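Metallo-beta-lactamase family protein (Thermus thermophilus, PDB 2ZO4) binds two zinc ions in a metallo-beta-lactamase fold and is probably a hydrolase. Local coordinates at residues E83-E93 and P144-D152; A268-F276 and A288-L296. All coordinates share one frame; numbering follows the deposited sequence.

Interaction 1: residues E83-E93 and P144-D152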
loop_
_atom_site.group_PDB
_atom_site.type_symbol
_atom_site.label_atom_id
_atom_site.label_comp_id
_atom_site.label_asym_id
_atom_site.label_seq_id
_atom_site.Cartn_x
_atom_site.Cartn_y
_atom_site.Cartn_z
ATOM N N GLU A 83 15.957 8.718 -7.504
ATOM C CA GLU A 83 17.258 8.300 -6.973
ATOM C C GLU A 83 18.379 8.492 -7.993
ATOM O O GLU A 83 19.478 8.920 -7.636
ATOM C CB GLU A 83 17.226 6.848 -6.489
ATOM C CG GLU A 83 18.403 6.464 -5.595
ATOM C CD GLU A 83 18.544 4.966 -5.430
ATOM O OE1 GLU A 83 18.419 4.241 -6.438
ATOM O OE2 GLU A 83 18.776 4.507 -4.292
ATOM N N GLY A 84 18.093 8.192 -9.260
ATOM C CA GLY A 84 19.066 8.374 -10.341
ATOM C C GLY A 84 19.514 9.815 -10.528
ATOM O O GLY A 84 20.616 10.070 -11.024
ATOM N N LEU A 85 18.665 10.757 -10.123
ATOM C CA LEU A 85 18.978 12.180 -10.222
ATOM C C LEU A 85 19.709 12.697 -8.982
ATOM O O LEU A 85 20.153 13.848 -8.948
ATOM C CB LEU A 85 17.712 13.003 -10.498
ATOM C CG LEU A 85 16.836 12.580 -11.686
ATOM C CD1 LEU A 85 15.470 13.251 -11.621
ATOM C CD2 LEU A 85 17.500 12.843 -13.045
ATOM N N GLY A 86 19.841 11.846 -7.967
ATOM C CA GLY A 86 20.576 12.211 -6.759
ATOM C C GLY A 86 19.753 12.233 -5.485
ATOM O O GLY A 86 20.276 12.554 -4.419
ATOM N N ALA A 87 18.475 11.879 -5.593
ATOM C CA ALA A 87 17.575 11.825 -4.438
ATOM C C ALA A 87 17.866 10.649 -3.515
ATOM O O ALA A 87 18.298 9.579 -3.956
ATOM C CB ALA A 87 16.123 11.777 -4.894
ATOM N N ARG A 88 17.615 10.856 -2.229
ATOM C CA ARG A 88 17.739 9.798 -1.238
ATOM C C ARG A 88 16.373 9.160 -0.995
ATOM O O ARG A 88 15.410 9.857 -0.672
ATOM C CB ARG A 88 18.306 10.364 0.059
ATOM C CG ARG A 88 18.995 9.331 0.922
ATOM C CD ARG A 88 20.358 9.847 1.363
ATOM N NE ARG A 88 20.261 10.829 2.438
ATOM C CZ ARG A 88 21.232 11.675 2.774
ATOM N NH1 ARG A 88 21.045 12.523 3.772
ATOM N NH2 ARG A 88 22.384 11.687 2.109
ATOM N N VAL A 89 16.300 7.841 -1.161
ATOM C CA VAL A 89 15.038 7.110 -1.032
ATOM C C VAL A 89 14.936 6.375 0.307
ATOM O O VAL A 89 15.836 5.617 0.682
ATOM C CB VAL A 89 14.828 6.121 -2.210
ATOM C CG1 VAL A 89 13.491 5.395 -2.087
ATOM C CG2 VAL A 89 14.891 6.854 -3.533
ATOM N N PHE A 90 13.833 6.614 1.016
ATOM C CA PHE A 90 13.552 5.964 2.292
ATOM C C PHE A 90 12.365 5.009 2.165
ATOM O O PHE A 90 11.345 5.351 1.557
ATOM C CB PHE A 90 13.264 7.009 3.374
ATOM C CG PHE A 90 14.474 7.800 3.800
ATOM C CD1 PHE A 90 15.277 7.352 4.842
ATOM C CD2 PHE A 90 14.802 8.998 3.167
ATOM C CE1 PHE A 90 16.392 8.081 5.251
ATOM C CE2 PHE A 90 15.910 9.736 3.565
ATOM C CZ PHE A 90 16.710 9.276 4.609
ATOM N N LEU A 91 12.512 3.821 2.753
ATOM C CA LEU A 91 11.538 2.737 2.638
ATOM C C LEU A 91 11.572 1.946 3.940
ATOM O O LEU A 91 12.659 1.666 4.446
ATOM C CB LEU A 91 11.950 1.811 1.491
ATOM C CG LEU A 91 10.999 1.163 0.477
ATOM C CD1 LEU A 91 11.571 -0.189 0.067
ATOM C CD2 LEU A 91 9.561 1.007 0.955
ATOM N N HIS A 92 10.413 1.563 4.477
ATOM C CA HIS A 92 10.399 0.783 5.725
ATOM C C HIS A 92 11.106 -0.562 5.581
ATOM O O HIS A 92 10.925 -1.263 4.586
ATOM C CB HIS A 92 8.987 0.572 6.270
ATOM C CG HIS A 92 8.965 -0.085 7.613
ATOM N ND1 HIS A 92 8.952 -1.454 7.773
ATOM C CD2 HIS A 92 8.988 0.439 8.862
ATOM C CE1 HIS A 92 8.959 -1.745 9.061
ATOM N NE2 HIS A 92 8.981 -0.614 9.742
ATOM N N GLU A 93 11.893 -0.905 6.601
ATOM C CA GLU A 93 12.768 -2.089 6.606
ATOM C C GLU A 93 12.087 -3.405 6.187
ATOM O O GLU A 93 12.697 -4.235 5.514
ATOM C CB GLU A 93 13.453 -2.243 7.982
ATOM C CG GLU A 93 12.484 -2.371 9.183
ATOM C CD GLU A 93 13.176 -2.337 10.551
ATOM O OE1 GLU A 93 14.404 -2.547 10.625
ATOM O OE2 GLU A 93 12.481 -2.098 11.564
ATOM N N PRO A 144 14.544 1.529 -6.638
ATOM C CA PRO A 144 15.740 2.172 -6.107
ATOM C C PRO A 144 16.826 1.134 -5.848
ATOM O O PRO A 144 16.516 -0.012 -5.514
ATOM C CB PRO A 144 15.256 2.790 -4.787
ATOM C CG PRO A 144 14.098 1.963 -4.381
ATOM C CD PRO A 144 13.439 1.529 -5.661
ATOM N N GLN A 145 18.081 1.536 -6.023
ATOM C CA GLN A 145 19.216 0.636 -5.826
ATOM C C GLN A 145 19.676 0.627 -4.381
ATOM O O GLN A 145 19.988 -0.430 -3.830
ATOM C CB GLN A 145 20.378 1.021 -6.744
ATOM C CG GLN A 145 20.355 0.310 -8.087
ATOM C CD GLN A 145 19.146 0.671 -8.915
ATOM O OE1 GLN A 145 18.901 1.847 -9.186
ATOM N NE2 GLN A 145 18.372 -0.341 -9.320
ATOM N N ASN A 146 19.714 1.812 -3.775
ATOM C CA ASN A 146 20.208 1.970 -2.412
ATOM C C ASN A 146 19.200 2.679 -1.495
ATOM O O ASN A 146 19.532 3.713 -0.907
ATOM C CB ASN A 146 21.544 2.739 -2.408
ATOM C CG ASN A 146 22.508 2.271 -3.487
ATOM O OD1 ASN A 146 22.808 1.080 -3.603
ATOM N ND2 ASN A 146 23.011 3.218 -4.279
ATOM N N PRO A 147 17.968 2.133 -1.363
ATOM C CA PRO A 147 17.034 2.766 -0.427
ATOM C C PRO A 147 17.505 2.599 1.018
ATOM O O PRO A 147 18.168 1.611 1.345
ATOM C CB PRO A 147 15.727 2.004 -0.659
ATOM C CG PRO A 147 16.143 0.676 -1.186
ATOM C CD PRO A 147 17.373 0.948 -2.013
ATOM N N LEU A 148 17.187 3.576 1.859
ATOM C CA LEU A 148 17.540 3.524 3.275
ATOM C C LEU A 148 16.364 3.005 4.101
ATOM O O LEU A 148 15.242 3.495 3.946
ATOM C CB LEU A 148 17.985 4.905 3.772
ATOM C CG LEU A 148 19.348 5.405 3.283
ATOM C CD1 LEU A 148 19.511 6.882 3.578
ATOM C CD2 LEU A 148 20.483 4.604 3.926
ATOM N N PRO A 149 16.613 1.996 4.964
ATOM C CA PRO A 149 15.541 1.391 5.759
ATOM C C PRO A 149 15.023 2.275 6.894
ATOM O O PRO A 149 15.802 2.741 7.736
ATOM C CB PRO A 149 16.183 0.114 6.314
ATOM C CG PRO A 149 17.646 0.399 6.345
ATOM C CD PRO A 149 17.917 1.343 5.202
ATOM N N LEU A 150 13.711 2.499 6.896
ATOM C CA LEU A 150 13.039 3.200 7.983
ATOM C C LEU A 150 12.625 2.222 9.073
ATOM O O LEU A 150 12.414 1.043 8.813
ATOM C CB LEU A 150 11.813 3.965 7.472
ATOM C CG LEU A 150 12.052 5.108 6.477
ATOM C CD1 LEU A 150 10.730 5.585 5.880
ATOM C CD2 LEU A 150 12.793 6.257 7.131
ATOM N N ARG A 151 12.500 2.736 10.291
ATOM C CA ARG A 151 12.153 1.932 11.452
ATOM C C ARG A 151 10.909 2.530 12.110
ATOM O O ARG A 151 10.722 3.747 12.092
ATOM C CB ARG A 151 13.325 1.951 12.435
ATOM C CG ARG A 151 13.504 0.681 13.224
ATOM C CD ARG A 151 14.853 0.655 13.936
ATOM N NE ARG A 151 15.971 0.382 13.030
ATOM C CZ ARG A 151 17.114 -0.193 13.404
ATOM N NH1 ARG A 151 17.297 -0.565 14.665
ATOM N NH2 ARG A 151 18.077 -0.398 12.518
ATOM N N ASP A 152 10.065 1.680 12.691
ATOM C CA ASP A 152 8.881 2.153 13.405
ATOM C C ASP A 152 9.284 3.094 14.539
ATOM O O ASP A 152 10.235 2.816 15.272
ATOM C CB ASP A 152 8.065 0.976 13.953
ATOM C CG ASP A 152 6.704 1.403 14.499
ATOM O OD1 ASP A 152 6.028 2.236 13.861
ATOM O OD2 ASP A 152 6.303 0.896 15.571
HETATM O O HOH W 1 18.591 6.025 -1.970
HETATM O O HOH W 2 18.385 4.400 -9.223
HETATM O O HOH W 3 10.210 -1.134 12.373
#

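Interaction 2: residues A268-F276 and A288-L296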
loop_
_atom_site.group_PDB
_atom_site.type_symbol
_atom_site.label_atom_id
_atom_site.label_comp_id
_atom_site.label_asym_id
_atom_site.label_seq_id
_atom_site.Cartn_x
_atom_site.Cartn_y
_atom_site.Cartn_z
ATOM N N ALA A 268 -10.246 -20.389 -3.581
ATOM C CA ALA A 268 -10.117 -18.938 -3.418
ATOM C C ALA A 268 -10.493 -18.162 -4.688
ATOM O O ALA A 268 -11.015 -17.050 -4.607
ATOM C CB ALA A 268 -8.717 -18.576 -2.964
ATOM N N TRP A 269 -10.234 -18.746 -5.854
ATOM C CA TRP A 269 -10.579 -18.095 -7.114
ATOM C C TRP A 269 -12.089 -17.924 -7.292
ATOM O O TRP A 269 -12.554 -16.820 -7.575
ATOM C CB TRP A 269 -9.979 -18.827 -8.314
ATOM C CG TRP A 269 -10.489 -18.289 -9.621
ATOM C CD1 TRP A 269 -11.419 -18.865 -10.439
ATOM C CD2 TRP A 269 -10.118 -17.051 -10.244
ATOM N NE1 TRP A 269 -11.643 -18.068 -11.538
ATOM C CE2 TRP A 269 -10.861 -16.947 -11.442
ATOM C CE3 TRP A 269 -9.229 -16.020 -9.905
ATOM C CZ2 TRP A 269 -10.735 -15.860 -12.312
ATOM C CZ3 TRP A 269 -9.109 -14.934 -10.769
ATOM C CH2 TRP A 269 -9.860 -14.866 -11.960
ATOM N N GLU A 270 -12.847 -19.007 -7.128
ATOM C CA GLU A 270 -14.303 -18.939 -7.292
ATOM C C GLU A 270 -14.965 -18.081 -6.213
ATOM O O GLU A 270 -15.939 -17.373 -6.486
ATOM C CB GLU A 270 -14.932 -20.340 -7.371
ATOM C CG GLU A 270 -14.981 -21.132 -6.073
ATOM C CD GLU A 270 -15.677 -22.470 -6.241
ATOM O OE1 GLU A 270 -14.990 -23.509 -6.153
ATOM O OE2 GLU A 270 -16.913 -22.480 -6.472
ATOM N N LEU A 271 -14.420 -18.138 -5.000
ATOM C CA LEU A 271 -14.892 -17.310 -3.889
ATOM C C LEU A 271 -14.698 -15.815 -4.150
ATOM O O LEU A 271 -15.559 -15.003 -3.802
ATOM C CB LEU A 271 -14.192 -17.714 -2.585
ATOM C CG LEU A 271 -14.620 -19.045 -1.967
ATOM C CD1 LEU A 271 -13.621 -19.474 -0.904
ATOM C CD2 LEU A 271 -16.034 -18.951 -1.387
ATOM N N SER A 272 -13.569 -15.469 -4.769
ATOM C CA SER A 272 -13.215 -14.076 -5.057
ATOM C C SER A 272 -14.184 -13.377 -6.019
ATOM O O SER A 272 -14.255 -12.148 -6.046
ATOM C CB SER A 272 -11.777 -13.982 -5.586
ATOM O OG SER A 272 -11.650 -14.572 -6.866
ATOM N N LEU A 273 -14.926 -14.164 -6.796
ATOM C CA LEU A 273 -15.905 -13.624 -7.742
ATOM C C LEU A 273 -17.161 -13.102 -7.047
ATOM O O LEU A 273 -17.812 -12.180 -7.545
ATOM C CB LEU A 273 -16.297 -14.680 -8.786
ATOM C CG LEU A 273 -15.219 -15.269 -9.701
ATOM C CD1 LEU A 273 -15.814 -16.396 -10.539
ATOM C CD2 LEU A 273 -14.578 -14.211 -10.594
ATOM N N HIS A 274 -17.499 -13.698 -5.905
ATOM C CA HIS A 274 -18.714 -13.356 -5.174
ATOM C C HIS A 274 -18.426 -12.427 -4.000
ATOM O O HIS A 274 -19.262 -11.593 -3.642
ATOM C CB HIS A 274 -19.412 -14.621 -4.673
ATOM C CG HIS A 274 -20.010 -15.460 -5.759
ATOM N ND1 HIS A 274 -21.173 -16.180 -5.583
ATOM C CD2 HIS A 274 -19.613 -15.693 -7.032
ATOM C CE1 HIS A 274 -21.461 -16.827 -6.699
ATOM N NE2 HIS A 274 -20.530 -16.547 -7.595
ATOM N N LEU A 275 -17.249 -12.584 -3.394
ATOM C CA LEU A 275 -16.819 -11.705 -2.308
ATOM C C LEU A 275 -16.507 -10.311 -2.859
ATOM O O LEU A 275 -16.496 -9.328 -2.114
ATOM C CB LEU A 275 -15.608 -12.297 -1.571
ATOM C CG LEU A 275 -15.294 -11.785 -0.157
ATOM C CD1 LEU A 275 -16.421 -12.092 0.831
ATOM C CD2 LEU A 275 -13.970 -12.350 0.350
ATOM N N PHE A 276 -16.271 -10.245 -4.171
ATOM C CA PHE A 276 -16.036 -8.988 -4.883
ATOM C C PHE A 276 -16.830 -8.961 -6.196
ATOM O O PHE A 276 -16.264 -9.181 -7.273
ATOM C CB PHE A 276 -14.538 -8.789 -5.139
ATOM C CG PHE A 276 -13.730 -8.593 -3.886
ATOM C CD1 PHE A 276 -13.514 -7.316 -3.376
ATOM C CD2 PHE A 276 -13.184 -9.683 -3.215
ATOM C CE1 PHE A 276 -12.768 -7.129 -2.218
ATOM C CE2 PHE A 276 -12.441 -9.507 -2.053
ATOM C CZ PHE A 276 -12.234 -8.228 -1.553
ATOM N N ALA A 288 -8.704 -8.931 -6.070
ATOM C CA ALA A 288 -9.830 -9.650 -5.473
ATOM C C ALA A 288 -9.402 -11.038 -4.975
ATOM O O ALA A 288 -9.753 -11.431 -3.863
ATOM C CB ALA A 288 -10.987 -9.757 -6.468
ATOM N N PHE A 289 -8.628 -11.757 -5.790
ATOM C CA PHE A 289 -8.072 -13.058 -5.409
ATOM C C PHE A 289 -7.200 -12.996 -4.149
ATOM O O PHE A 289 -7.386 -13.790 -3.227
ATOM C CB PHE A 289 -7.267 -13.667 -6.561
ATOM C CG PHE A 289 -6.468 -14.894 -6.175
ATOM C CD1 PHE A 289 -7.038 -16.159 -6.235
ATOM C CD2 PHE A 289 -5.145 -14.780 -5.755
ATOM C CE1 PHE A 289 -6.303 -17.293 -5.886
ATOM C CE2 PHE A 289 -4.405 -15.905 -5.393
ATOM C CZ PHE A 289 -4.987 -17.164 -5.463
ATOM N N ALA A 290 -6.243 -12.069 -4.135
ATOM C CA ALA A 290 -5.300 -11.939 -3.023
ATOM C C ALA A 290 -5.981 -11.509 -1.724
ATOM O O ALA A 290 -5.603 -11.973 -0.648
ATOM C CB ALA A 290 -4.167 -10.987 -3.384
ATOM N N GLU A 291 -6.977 -10.628 -1.839
ATOM C CA GLU A 291 -7.801 -10.195 -0.703
ATOM C C GLU A 291 -8.615 -11.352 -0.136
ATOM O O GLU A 291 -8.682 -11.538 1.082
ATOM C CB GLU A 291 -8.747 -9.061 -1.114
ATOM C CG GLU A 291 -8.296 -7.656 -0.705
ATOM C CD GLU A 291 -9.203 -6.988 0.336
ATOM O OE1 GLU A 291 -10.084 -7.663 0.914
ATOM O OE2 GLU A 291 -9.035 -5.776 0.572
ATOM N N THR A 292 -9.240 -12.115 -1.030
ATOM C CA THR A 292 -10.033 -13.286 -0.650
ATOM C C THR A 292 -9.164 -14.333 0.053
ATOM O O THR A 292 -9.582 -14.917 1.053
ATOM C CB THR A 292 -10.750 -13.902 -1.871
ATOM O OG1 THR A 292 -11.524 -12.887 -2.526
ATOM C CG2 THR A 292 -11.673 -15.041 -1.451
ATOM N N LEU A 293 -7.960 -14.544 -0.470
ATOM C CA LEU A 293 -7.001 -15.468 0.124
ATOM C C LEU A 293 -6.574 -15.030 1.528
ATOM O O LEU A 293 -6.476 -15.858 2.435
ATOM C CB LEU A 293 -5.782 -15.642 -0.792
ATOM C CG LEU A 293 -4.688 -16.634 -0.374
ATOM C CD1 LEU A 293 -5.264 -17.995 0.012
ATOM C CD2 LEU A 293 -3.678 -16.782 -1.496
ATOM N N ALA A 294 -6.327 -13.731 1.693
ATOM C CA ALA A 294 -5.992 -13.140 2.992
ATOM C C ALA A 294 -7.077 -13.375 4.045
ATOM O O ALA A 294 -6.776 -13.644 5.210
ATOM C CB ALA A 294 -5.733 -11.646 2.840
ATOM N N HIS A 295 -8.334 -13.247 3.631
ATOM C CA HIS A 295 -9.462 -13.455 4.531
ATOM C C HIS A 295 -9.644 -14.931 4.884
ATOM O O HIS A 295 -9.949 -15.262 6.030
ATOM C CB HIS A 295 -10.741 -12.868 3.938
ATOM C CG HIS A 295 -10.822 -11.376 4.050
ATOM N ND1 HIS A 295 -10.026 -10.531 3.305
ATOM C CD2 HIS A 295 -11.592 -10.581 4.828
ATOM C CE1 HIS A 295 -10.309 -9.278 3.614
ATOM N NE2 HIS A 295 -11.254 -9.281 4.538
ATOM N N LEU A 296 -9.451 -15.805 3.897
ATOM C CA LEU A 296 -9.503 -17.248 4.118
ATOM C C LEU A 296 -8.432 -17.733 5.101
ATOM O O LEU A 296 -8.704 -18.576 5.956
ATOM C CB LEU A 296 -9.375 -18.000 2.792
ATOM C CG LEU A 296 -10.608 -18.005 1.879
ATOM C CD1 LEU A 296 -10.200 -18.316 0.448
ATOM C CD2 LEU A 296 -11.661 -18.997 2.388
#

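Interaction 1: residues E83-E93 and P144-D152
Glu83 reaches from the last turn of helix 79-84 to the loop ahead of strand 148-150 and grips it with both carboxylate oxygens. OE1 takes the backbone N-H of Gln145 (OE1 to N 2.8 Å) and OE2 that of Asn146 (OE2 to N 2.9 Å), each through its syn lone pair, so a single carboxylate spans two successive amides. Its CG lies opposite the backbone N (chi1 -164°) and the chain runs on extended, carrying the carboxylate to the loop. A water accepts from Val89 N and donates to Glu83 OE2 and Asn146 O, bridging this grip and the first strand bond.

From there the backbones pair in parallel. Leu148 N bonds to Val89 O (2.7 Å), Leu91 N to Leu148 O, Leu150 N to Leu91 O and Glu93 N to Leu150 O (3.0 Å). Strand 148-150 is thereby added as the outermost strand of the six-stranded mixed sheet, one of the two sheets of the alpha-beta/beta-alpha fold of metallo-beta-lactamases; strand 65-68 pairs with the other side of strand 88-92.

Apolar contacts divide between the sheet faces. Beside Phe90, Leu148 points the same way and sets CD1 3.7 Å from CE1 of the ring, whereas Leu150 crosses the phenylalanine at roughly a right angle, its CD2 3.6 Å from CD1. Leu148 CD1 also meets Arg88 CG. On the other face Leu91 CB lies near Pro147 CB, with Phe96 and His100 packed against both residues.

At the far end Leu150 O sits over one face of the His92 imidazole, 3.4 Å above its plane, offset toward the rim and nearest CD2. Another water links His92 NE2, Glu93 OE2 and Asp152 N, while Asp152 OD1 turns to Trp167 N and Arg220.

Interaction 2: residues A268-F276 and A288-L296
Two helices of the C-terminal domain characteristic of this metallo-beta-lactamase group, 268-275 and 286-301, pack crosswise here, their local axes 8.5 Å apart at an angle of 104°. Thr292 is the knob of the crossing, set in the hole formed by Ala268, Leu271, Ser272 and Leu275. Its two branches divide the work. CG2, lying opposite the backbone N, rests against Leu271 CB (3.8 Å) and Ala268 O, while OG1 turns back along its own helix to donate to Ala288 O (2.7 Å). That carbonyl also receives Thr292 N, the two donors coming from opposite faces of its plane. OG1 also lies 3.3 Å from Ser272 CB, a close contact for a hydroxyl whose proton is used within its own helix. Ser272 OG likewise donates within its own helix, to Trp269 O three residues earlier.

Toward the start of helix 268-275, Ala268 CB fits between Leu296 CD1 (3.7 Å) and Phe289 CE1, and the Leu271 and Leu296 side chains cross obliquely, meeting at their CD1 atoms (3.9 Å). Phe289 also brings CD1 to the edge of the Trp269 indole, and its ring meets that of Phe117.

Farther along, Phe276 lays one ring face over Ala288 CA, offset toward the rim, and its CB meets Ala288 CB at 3.9 Å. The ring edge points to Glu291, whose carboxylate stands almost perpendicular to it, the planes 82° apart. Glu291 OE2 accepts from Val200 N; OE1, buried by the contact and without a polar partner in the model, rests in the ring plane 3.3 Å from Phe276 CZ.

How the interactions relate
Interactions 1 and 2 lie on opposite sides of the chain's centre, their own centres 33 Å apart and their nearest atoms about 19 Å apart. They belong to different parts of the protein: residues 83-93 and 144-152 to the metallo-beta-lactamase domain, residues 268-276 and 288-296 to the C-terminal helical domain. The two-zinc site lies between them. From interaction 1, the side chain of Leu91 comes about 6 Å from that of the zinc ligand His70 and about 11 Å from a zinc ion. From interaction 2, Glu291 approaches the ligand His171 to about 7 Å, side chain to side chain, and a zinc ion to about 10 Å.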